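Local coordinates for protein thermotoga maritima TmcAL (PDB 5Y0T) that belongs to the HIGH nucleotidyl transferase family of the HUP clan and carries a bound adenosine-5'-rp-alpha-thio-triphosphate in its pocket, at residues 224-227 / 233-236; 259-264 / 312-317; 285-290 / 294-299. All coordinates share one frame; numbering follows the deposited sequence.

Contact 1 of 3, residues 224-227 / 233-236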
loop_
_atom_site.group_PDB
_atom_site.type_symbol
_atom_site.label_atom_id
_atom_site.label_comp_id
_atom_site.label_asym_id
_atom_site.label_seq_id
_atom_site.Cartn_x
_atom_site.Cartn_y
_atom_site.Cartn_z
ATOM N N GLU A 224 -36.310 -3.701 -4.916
ATOM C CA GLU A 224 -35.920 -4.506 -6.064
ATOM C C GLU A 224 -34.849 -5.509 -5.664
ATOM O O GLU A 224 -34.814 -6.631 -6.178
ATOM C CB GLU A 224 -35.439 -3.606 -7.198
ATOM C CG GLU A 224 -36.583 -2.818 -7.802
ATOM C CD GLU A 224 -36.122 -1.595 -8.546
ATOM O OE1 GLU A 224 -35.915 -1.693 -9.772
ATOM O OE2 GLU A 224 -35.971 -0.538 -7.902
ATOM N N VAL A 225 -33.989 -5.117 -4.730
ATOM C CA VAL A 225 -32.994 -6.039 -4.191
ATOM C C VAL A 225 -33.705 -7.190 -3.483
ATOM O O VAL A 225 -33.394 -8.362 -3.711
ATOM C CB VAL A 225 -32.017 -5.351 -3.215
ATOM C CG1 VAL A 225 -31.102 -6.394 -2.538
ATOM C CG2 VAL A 225 -31.163 -4.319 -3.941
ATOM N N ARG A 226 -34.673 -6.849 -2.640
ATOM C CA ARG A 226 -35.453 -7.858 -1.937
ATOM C C ARG A 226 -36.149 -8.801 -2.920
ATOM O O ARG A 226 -36.177 -10.012 -2.701
ATOM C CB ARG A 226 -36.485 -7.203 -1.010
ATOM C CG ARG A 226 -37.315 -8.216 -0.218
ATOM C CD ARG A 226 -37.786 -7.668 1.132
ATOM N NE ARG A 226 -38.639 -6.492 0.999
ATOM C CZ ARG A 226 -39.967 -6.517 1.060
ATOM N NH1 ARG A 226 -40.604 -7.665 1.254
ATOM N NH2 ARG A 226 -40.663 -5.396 0.928
ATOM N N ASP A 227 -36.696 -8.253 -4.007
ATOM C CA ASP A 227 -37.342 -9.081 -5.035
ATOM C C ASP A 227 -36.391 -10.055 -5.746
ATOM O O ASP A 227 -36.838 -11.024 -6.367
ATOM C CB ASP A 227 -38.010 -8.206 -6.092
ATOM C CG ASP A 227 -39.174 -7.419 -5.547
ATOM O OD1 ASP A 227 -39.738 -7.828 -4.506
ATOM O OD2 ASP A 227 -39.523 -6.392 -6.166
ATOM N N SER A 233 -31.377 -14.680 2.497
ATOM C CA SER A 233 -30.229 -13.982 1.935
ATOM C C SER A 233 -30.384 -12.486 2.171
ATOM O O SER A 233 -29.458 -11.818 2.617
ATOM C CB SER A 233 -30.089 -14.282 0.437
ATOM O OG SER A 233 -29.045 -13.517 -0.125
ATOM N N PHE A 234 -31.573 -11.966 1.876
ATOM C CA PHE A 234 -31.859 -10.554 2.102
ATOM C C PHE A 234 -31.726 -10.196 3.584
ATOM O O PHE A 234 -31.219 -9.131 3.933
ATOM C CB PHE A 234 -33.266 -10.201 1.606
ATOM C CG PHE A 234 -33.568 -8.725 1.668
ATOM C CD1 PHE A 234 -32.947 -7.842 0.793
ATOM C CD2 PHE A 234 -34.444 -8.216 2.615
ATOM C CE1 PHE A 234 -33.210 -6.480 0.847
ATOM C CE2 PHE A 234 -34.704 -6.849 2.679
ATOM C CZ PHE A 234 -34.089 -5.984 1.793
ATOM N N GLU A 235 -32.202 -11.090 4.450
ATOM C CA GLU A 235 -32.166 -10.859 5.892
ATOM C C GLU A 235 -30.725 -10.700 6.373
ATOM O O GLU A 235 -30.414 -9.783 7.126
ATOM C CB GLU A 235 -32.853 -12.007 6.642
ATOM C CG GLU A 235 -33.345 -11.634 8.025
ATOM C CD GLU A 235 -34.437 -10.574 7.984
ATOM O OE1 GLU A 235 -35.238 -10.573 7.019
ATOM O OE2 GLU A 235 -34.488 -9.739 8.913
ATOM N N ILE A 236 -29.839 -11.573 5.908
ATOM C CA ILE A 236 -28.445 -11.506 6.326
ATOM C C ILE A 236 -27.761 -10.260 5.734
ATOM O O ILE A 236 -26.933 -9.610 6.388
ATOM C CB ILE A 236 -27.671 -12.776 5.905
ATOM C CG1 ILE A 236 -28.198 -14.023 6.631
ATOM C CG2 ILE A 236 -26.176 -12.600 6.148
ATOM C CD1 ILE A 236 -27.897 -14.080 8.082
#
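R226 lies across the ring of F234, and the pair is a clear case of an arginine packing through its hydrocarbon part while its charge is spent on another residue. CB sits over the middle of the ring, 3.8 Å from the centroid of F234 and only 10° off the ring normal, which makes this a CH-pi contact. With CG anti to the backbone N (chi1 -179°), the chain runs outward over the same ring instead of leaving it. CG passes above the CD2 side of F234, and CD comes closest, 3.5 Å from F234 CE2. There the chain bends at chi3. The guanidinium plane stands 47° from that of the ring, so the two are not stacked, and NH2 forms a salt bridge with E223 on the same helix. The ring of F234 also meets V225 at its edge, where V225 CG1 lies in the ring plane, 4.0 Å from F234 CE1. The two residues thus hold the ring from different directions, one over a face and one at the rim. V225 itself is buried against L216 and M217 of helix 210-218, whereas R226 is exposed. This is the packing of a helical hairpin: helices 222-228 and 231-242 are joined by a very short link, with the ring of F234 laid against the preceding helix.

Contact 2 of 3, residues 259-264 / 312-317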
loop_
_atom_site.group_PDB
_atom_site.type_symbol
_atom_site.label_atom_id
_atom_site.label_comp_id
_atom_site.label_asym_id
_atom_site.label_seq_id
_atom_site.Cartn_x
_atom_site.Cartn_y
_atom_site.Cartn_z
ATOM N N SER A 259 -3.501 4.798 -4.995
ATOM C CA SER A 259 -2.405 5.363 -4.214
ATOM C C SER A 259 -1.271 4.347 -4.055
ATOM O O SER A 259 -0.092 4.682 -4.146
ATOM C CB SER A 259 -2.904 5.822 -2.834
ATOM O OG SER A 259 -3.803 6.912 -2.947
ATOM N N PHE A 260 -1.641 3.100 -3.824
ATOM C CA PHE A 260 -0.671 2.022 -3.682
ATOM C C PHE A 260 0.161 1.867 -4.981
ATOM O O PHE A 260 1.384 1.734 -4.931
ATOM C CB PHE A 260 -1.416 0.728 -3.301
ATOM C CG PHE A 260 -0.528 -0.476 -3.128
ATOM C CD1 PHE A 260 -0.185 -1.261 -4.223
ATOM C CD2 PHE A 260 -0.062 -0.841 -1.874
ATOM C CE1 PHE A 260 0.632 -2.371 -4.075
ATOM C CE2 PHE A 260 0.762 -1.962 -1.718
ATOM C CZ PHE A 260 1.106 -2.723 -2.826
ATOM N N PHE A 261 -0.481 1.955 -6.145
ATOM C CA PHE A 261 0.254 1.807 -7.411
ATOM C C PHE A 261 1.243 2.948 -7.643
ATOM O O PHE A 261 2.236 2.765 -8.334
ATOM C CB PHE A 261 -0.702 1.697 -8.609
ATOM C CG PHE A 261 -1.678 0.563 -8.490
ATOM C CD1 PHE A 261 -1.365 -0.550 -7.727
ATOM C CD2 PHE A 261 -2.918 0.629 -9.097
ATOM C CE1 PHE A 261 -2.265 -1.595 -7.579
ATOM C CE2 PHE A 261 -3.826 -0.407 -8.950
ATOM C CZ PHE A 261 -3.503 -1.522 -8.193
ATOM N N ARG A 262 0.995 4.114 -7.052
ATOM C CA ARG A 262 1.942 5.222 -7.173
ATOM C C ARG A 262 3.186 5.019 -6.321
ATOM O O ARG A 262 4.142 5.795 -6.400
ATOM C CB ARG A 262 1.289 6.550 -6.783
ATOM C CG ARG A 262 0.202 7.011 -7.725
ATOM C CD ARG A 262 -0.272 8.410 -7.372
ATOM N NE ARG A 262 -1.202 8.910 -8.375
ATOM C CZ ARG A 262 -1.668 10.150 -8.422
ATOM N NH1 ARG A 262 -1.278 11.045 -7.524
ATOM N NH2 ARG A 262 -2.508 10.503 -9.392
ATOM N N LEU A 263 3.169 3.987 -5.492
ATOM C CA LEU A 263 4.305 3.669 -4.645
ATOM C C LEU A 263 5.244 2.686 -5.342
ATOM O O LEU A 263 6.357 2.439 -4.871
ATOM C CB LEU A 263 3.813 3.085 -3.307
ATOM C CG LEU A 263 2.936 4.020 -2.452
ATOM C CD1 LEU A 263 2.409 3.314 -1.177
ATOM C CD2 LEU A 263 3.711 5.293 -2.101
ATOM N N LYS A 264 4.797 2.140 -6.473
ATOM C CA LYS A 264 5.488 1.022 -7.109
ATOM C C LYS A 264 6.028 1.370 -8.475
ATOM O O LYS A 264 5.412 2.143 -9.205
ATOM C CB LYS A 264 4.545 -0.185 -7.238
ATOM C CG LYS A 264 3.983 -0.673 -5.914
ATOM C CD LYS A 264 5.092 -1.107 -4.981
ATOM C CE LYS A 264 4.525 -1.674 -3.686
ATOM N NZ LYS A 264 5.545 -2.495 -2.972
ATOM N N ARG A 312 -8.445 -7.857 -11.715
ATOM C CA ARG A 312 -7.715 -8.976 -11.102
ATOM C C ARG A 312 -6.253 -8.580 -10.892
ATOM O O ARG A 312 -5.693 -8.821 -9.828
ATOM C CB ARG A 312 -7.787 -10.255 -11.954
ATOM C CG ARG A 312 -9.061 -11.084 -11.786
ATOM C CD ARG A 312 -8.993 -12.442 -12.545
ATOM N NE ARG A 312 -8.978 -12.284 -13.988
ATOM C CZ ARG A 312 -10.062 -12.321 -14.747
ATOM N NH1 ARG A 312 -11.252 -12.504 -14.189
ATOM N NH2 ARG A 312 -9.959 -12.169 -16.057
ATOM N N LEU A 313 -5.640 -7.967 -11.904
ATOM C CA LEU A 313 -4.239 -7.554 -11.772
ATOM C C LEU A 313 -4.025 -6.538 -10.641
ATOM O O LEU A 313 -2.973 -6.531 -10.002
ATOM C CB LEU A 313 -3.723 -6.976 -13.088
ATOM C CG LEU A 313 -3.448 -7.988 -14.204
ATOM C CD1 LEU A 313 -2.997 -7.277 -15.481
ATOM C CD2 LEU A 313 -2.411 -9.000 -13.766
ATOM N N ALA A 314 -5.005 -5.669 -10.407
ATOM C CA ALA A 314 -4.920 -4.732 -9.286
ATOM C C ALA A 314 -4.929 -5.465 -7.937
ATOM O O ALA A 314 -4.207 -5.090 -7.031
ATOM C CB ALA A 314 -6.052 -3.724 -9.338
ATOM N N LEU A 315 -5.735 -6.517 -7.809
ATOM C CA LEU A 315 -5.762 -7.290 -6.563
ATOM C C LEU A 315 -4.467 -8.071 -6.385
ATOM O O LEU A 315 -3.899 -8.096 -5.296
ATOM C CB LEU A 315 -6.955 -8.253 -6.531
ATOM C CG LEU A 315 -8.343 -7.619 -6.460
ATOM C CD1 LEU A 315 -9.400 -8.705 -6.233
ATOM C CD2 LEU A 315 -8.394 -6.592 -5.353
ATOM N N PHE A 316 -3.989 -8.683 -7.464
ATOM C CA PHE A 316 -2.705 -9.387 -7.417
ATOM C C PHE A 316 -1.576 -8.443 -7.021
ATOM O O PHE A 316 -0.668 -8.818 -6.270
ATOM C CB PHE A 316 -2.370 -10.029 -8.759
ATOM C CG PHE A 316 -3.269 -11.174 -9.127
ATOM C CD1 PHE A 316 -3.968 -11.863 -8.148
ATOM C CD2 PHE A 316 -3.413 -11.560 -10.459
ATOM C CE1 PHE A 316 -4.794 -12.931 -8.489
ATOM C CE2 PHE A 316 -4.244 -12.619 -10.810
ATOM C CZ PHE A 316 -4.935 -13.305 -9.824
ATOM N N SER A 317 -1.632 -7.213 -7.519
ATOM C CA SER A 317 -0.604 -6.239 -7.169
ATOM C C SER A 317 -0.662 -5.831 -5.696
ATOM O O SER A 317 0.352 -5.823 -4.999
ATOM C CB SER A 317 -0.721 -4.998 -8.056
ATOM O OG SER A 317 -0.572 -5.349 -9.415
#
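F261 points the far end of its ring at helix 307-318, and the two small residues A314 and S317, one helical turn apart, receive it. The approach is by the rim: A314 CB lies at the ring edge, near its plane, 3.6 Å from F261 CZ. The carbonyl oxygen of A314 is also at this edge, in the ring plane, 4.0 Å from F261 CE1. S317 comes in more obliquely, with its CB 3.8 Å from the same CE1. F261 gets there although its CB does not point at the partner helix, because CG lies anti to the carbonyl carbon (chi1 -57°) and the ring extends across the gap. F260 behaves differently. Its CB does point at helix 307-318, yet the ring only brushes the backbone, with F260 CE1 3.6 Å from S317 O in an oblique approach. The two phenylalanines also touch, F261 CD1 lying in plane at the edge of the F260 ring. This is aromatic packing in an all-helical part of the chain, beside a type I beta turn from F261 to K264. F283 of helix 279-289 and F296 both meet the F261 ring, while F260 packs on F260 of the second subunit, so the contact passes from the helical core to the dimer interface. On the receiving helix S317 CB points toward F261, but its hydroxyl is turned back on its own backbone and donates to L313 O, with 2.7 Å between OG and that oxygen. This bond satisfies the buried hydroxyl within its own helix, the donor being tilted 29° from the carbonyl plane. S317 N reaches the same L313 oxygen from the opposite face.

Contact 3 of 3, residues 285-290 / 294-299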
loop_
_atom_site.group_PDB
_atom_site.type_symbol
_atom_site.label_atom_id
_atom_site.label_comp_id
_atom_site.label_asym_id
_atom_site.label_seq_id
_atom_site.Cartn_x
_atom_site.Cartn_y
_atom_site.Cartn_z
ATOM N N VAL A 285 2.086 4.090 -15.668
ATOM C CA VAL A 285 1.733 5.386 -16.235
ATOM C C VAL A 285 0.333 5.824 -15.805
ATOM O O VAL A 285 0.149 6.953 -15.366
ATOM C CB VAL A 285 1.820 5.367 -17.780
ATOM C CG1 VAL A 285 1.408 6.717 -18.367
ATOM C CG2 VAL A 285 3.231 5.014 -18.228
ATOM N N CYS A 286 -0.650 4.928 -15.912
ATOM C CA CYS A 286 -2.025 5.304 -15.590
ATOM C C CYS A 286 -2.205 5.650 -14.117
ATOM O O CYS A 286 -3.029 6.499 -13.771
ATOM C CB CYS A 286 -3.000 4.190 -15.981
ATOM S SG CYS A 286 -3.158 4.016 -17.783
ATOM N N ALA A 287 -1.434 4.998 -13.251
ATOM C CA ALA A 287 -1.515 5.285 -11.816
ATOM C C ALA A 287 -1.106 6.729 -11.528
ATOM O O ALA A 287 -1.667 7.389 -10.655
ATOM C CB ALA A 287 -0.639 4.323 -11.029
ATOM N N ARG A 288 -0.108 7.202 -12.255
ATOM C CA ARG A 288 0.400 8.556 -12.062
ATOM C C ARG A 288 -0.402 9.628 -12.804
ATOM O O ARG A 288 -0.407 10.797 -12.403
ATOM C CB ARG A 288 1.877 8.604 -12.457
ATOM C CG ARG A 288 2.757 7.907 -11.424
ATOM C CD ARG A 288 4.016 7.294 -12.025
ATOM N NE ARG A 288 4.811 6.643 -10.984
ATOM C CZ ARG A 288 4.529 5.458 -10.444
ATOM N NH1 ARG A 288 3.469 4.766 -10.847
ATOM N NH2 ARG A 288 5.312 4.959 -9.491
ATOM N N GLN A 289 -1.055 9.246 -13.898
ATOM C CA GLN A 289 -1.792 10.220 -14.698
ATOM C C GLN A 289 -3.292 10.343 -14.387
ATOM O O GLN A 289 -3.934 11.302 -14.823
ATOM C CB GLN A 289 -1.597 9.898 -16.175
ATOM C CG GLN A 289 -0.164 10.113 -16.631
ATOM C CD GLN A 289 0.367 11.504 -16.280
ATOM O OE1 GLN A 289 -0.321 12.516 -16.460
ATOM N NE2 GLN A 289 1.598 11.557 -15.780
ATOM N N THR A 290 -3.841 9.414 -13.605
ATOM C CA THR A 290 -5.259 9.478 -13.259
ATOM C C THR A 290 -5.449 9.767 -11.770
ATOM O O THR A 290 -4.548 9.531 -10.964
ATOM C CB THR A 290 -6.019 8.165 -13.626
ATOM O OG1 THR A 290 -5.494 7.062 -12.874
ATOM C CG2 THR A 290 -5.918 7.884 -15.126
ATOM N N ARG A 294 -11.579 4.598 -10.949
ATOM C CA ARG A 294 -12.457 4.474 -12.110
ATOM C C ARG A 294 -11.723 4.982 -13.355
ATOM O O ARG A 294 -11.725 4.328 -14.394
ATOM C CB ARG A 294 -13.764 5.247 -11.903
ATOM C CG ARG A 294 -14.813 4.970 -12.976
ATOM C CD ARG A 294 -15.963 5.971 -12.944
ATOM N NE ARG A 294 -15.537 7.304 -13.369
ATOM C CZ ARG A 294 -15.419 7.685 -14.640
ATOM N NH1 ARG A 294 -15.691 6.833 -15.624
ATOM N NH2 ARG A 294 -15.023 8.919 -14.929
ATOM N N ASP A 295 -11.088 6.145 -13.244
ATOM C CA ASP A 295 -10.338 6.686 -14.377
ATOM C C ASP A 295 -9.115 5.819 -14.672
ATOM O O ASP A 295 -8.755 5.627 -15.838
ATOM C CB ASP A 295 -9.912 8.136 -14.123
ATOM C CG ASP A 295 -11.088 9.104 -14.127
ATOM O OD1 ASP A 295 -12.195 8.704 -14.551
ATOM O OD2 ASP A 295 -10.904 10.268 -13.711
ATOM N N PHE A 296 -8.477 5.308 -13.615
ATOM C CA PHE A 296 -7.350 4.386 -13.764
ATOM C C PHE A 296 -7.712 3.197 -14.650
ATOM O O PHE A 296 -6.987 2.865 -15.585
ATOM C CB PHE A 296 -6.889 3.872 -12.396
ATOM C CG PHE A 296 -5.842 2.785 -12.467
ATOM C CD1 PHE A 296 -6.191 1.450 -12.291
ATOM C CD2 PHE A 296 -4.505 3.103 -12.682
ATOM C CE1 PHE A 296 -5.229 0.452 -12.339
ATOM C CE2 PHE A 296 -3.528 2.103 -12.724
ATOM C CZ PHE A 296 -3.896 0.774 -12.560
ATOM N N LEU A 297 -8.828 2.556 -14.323
ATOM C CA LEU A 297 -9.285 1.372 -15.043
ATOM C C LEU A 297 -9.512 1.684 -16.521
ATOM O O LEU A 297 -9.090 0.923 -17.396
ATOM C CB LEU A 297 -10.564 0.819 -14.398
ATOM C CG LEU A 297 -10.382 0.104 -13.050
ATOM C CD1 LEU A 297 -11.722 -0.397 -12.488
ATOM C CD2 LEU A 297 -9.408 -1.064 -13.182
ATOM N N GLU A 298 -10.159 2.812 -16.798
ATOM C CA GLU A 298 -10.393 3.236 -18.176
ATOM C C GLU A 298 -9.082 3.538 -18.907
ATOM O O GLU A 298 -8.945 3.246 -20.089
ATOM C CB GLU A 298 -11.307 4.462 -18.210
ATOM C CG GLU A 298 -12.732 4.188 -17.751
ATOM C CD GLU A 298 -13.529 3.361 -18.760
ATOM O OE1 GLU A 298 -13.134 3.289 -19.951
ATOM O OE2 GLU A 298 -14.557 2.780 -18.355
ATOM N N CYS A 299 -8.119 4.119 -18.201
ATOM C CA CYS A 299 -6.823 4.416 -18.802
ATOM C C CYS A 299 -6.066 3.141 -19.190
ATOM O O CYS A 299 -5.474 3.074 -20.263
ATOM C CB CYS A 299 -5.968 5.265 -17.849
ATOM S SG CYS A 299 -4.279 5.607 -18.440
#
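C286 is joined to C299 by a disulfide, SG to SG 2.1 Å, with chi3 at -71°, and this covalent bond ties the two helices together one turn before the first of them ends. The CB of C286 also packs against F296, 3.8 Å from its CD2. A287 continues the contact along the edge of the same ring: its backbone N lies in the ring plane, 3.6 Å from F296 CE2, and its methyl group is 4.0 Å from that carbon. T290, the first residue to leave the helix, points toward helix 293-300 and splits its two branches. OG1 bonds back to C286 O at 2.7 Å and touches F296 CA at 3.4 Å; CG2 reaches C299 CB at 3.8 Å and also meets the carbonyl oxygen of D295. The hydroxyl stands between the backbone N and the carbonyl carbon (chi1 63°), from where it can reach back one turn to its own helix. The axes of 285-289 and 294-299 approach to 8.9 Å, with 143° between their directions. Helix 254-261 covers A287, T290 and F296 through L258, and helix 307-318 packs against L297 through I310 and R311.

Overall arrangement
Along the chain contact 1 closes first; contact 2 then opens, and contact 3 lies wholly between its two segments. Contact 1 stands alone, its centre 33 Å from that of contact 2 and 35 Å from that of contact 3, although helices 231-242 and 254-261 are successive. The side chain of V225 is about 13 Å from the bound adenosine-5'-rp-alpha-thio-triphosphate. Contacts 2 and 3, with centres 11 Å apart, belong to one helical cluster: R262 probably donates from NE to A287 O and from NH2 to T290 O. Contact 2 reaches the second subunit through F260, and segment 285-290 of contact 3 touches it through R288 and Q289.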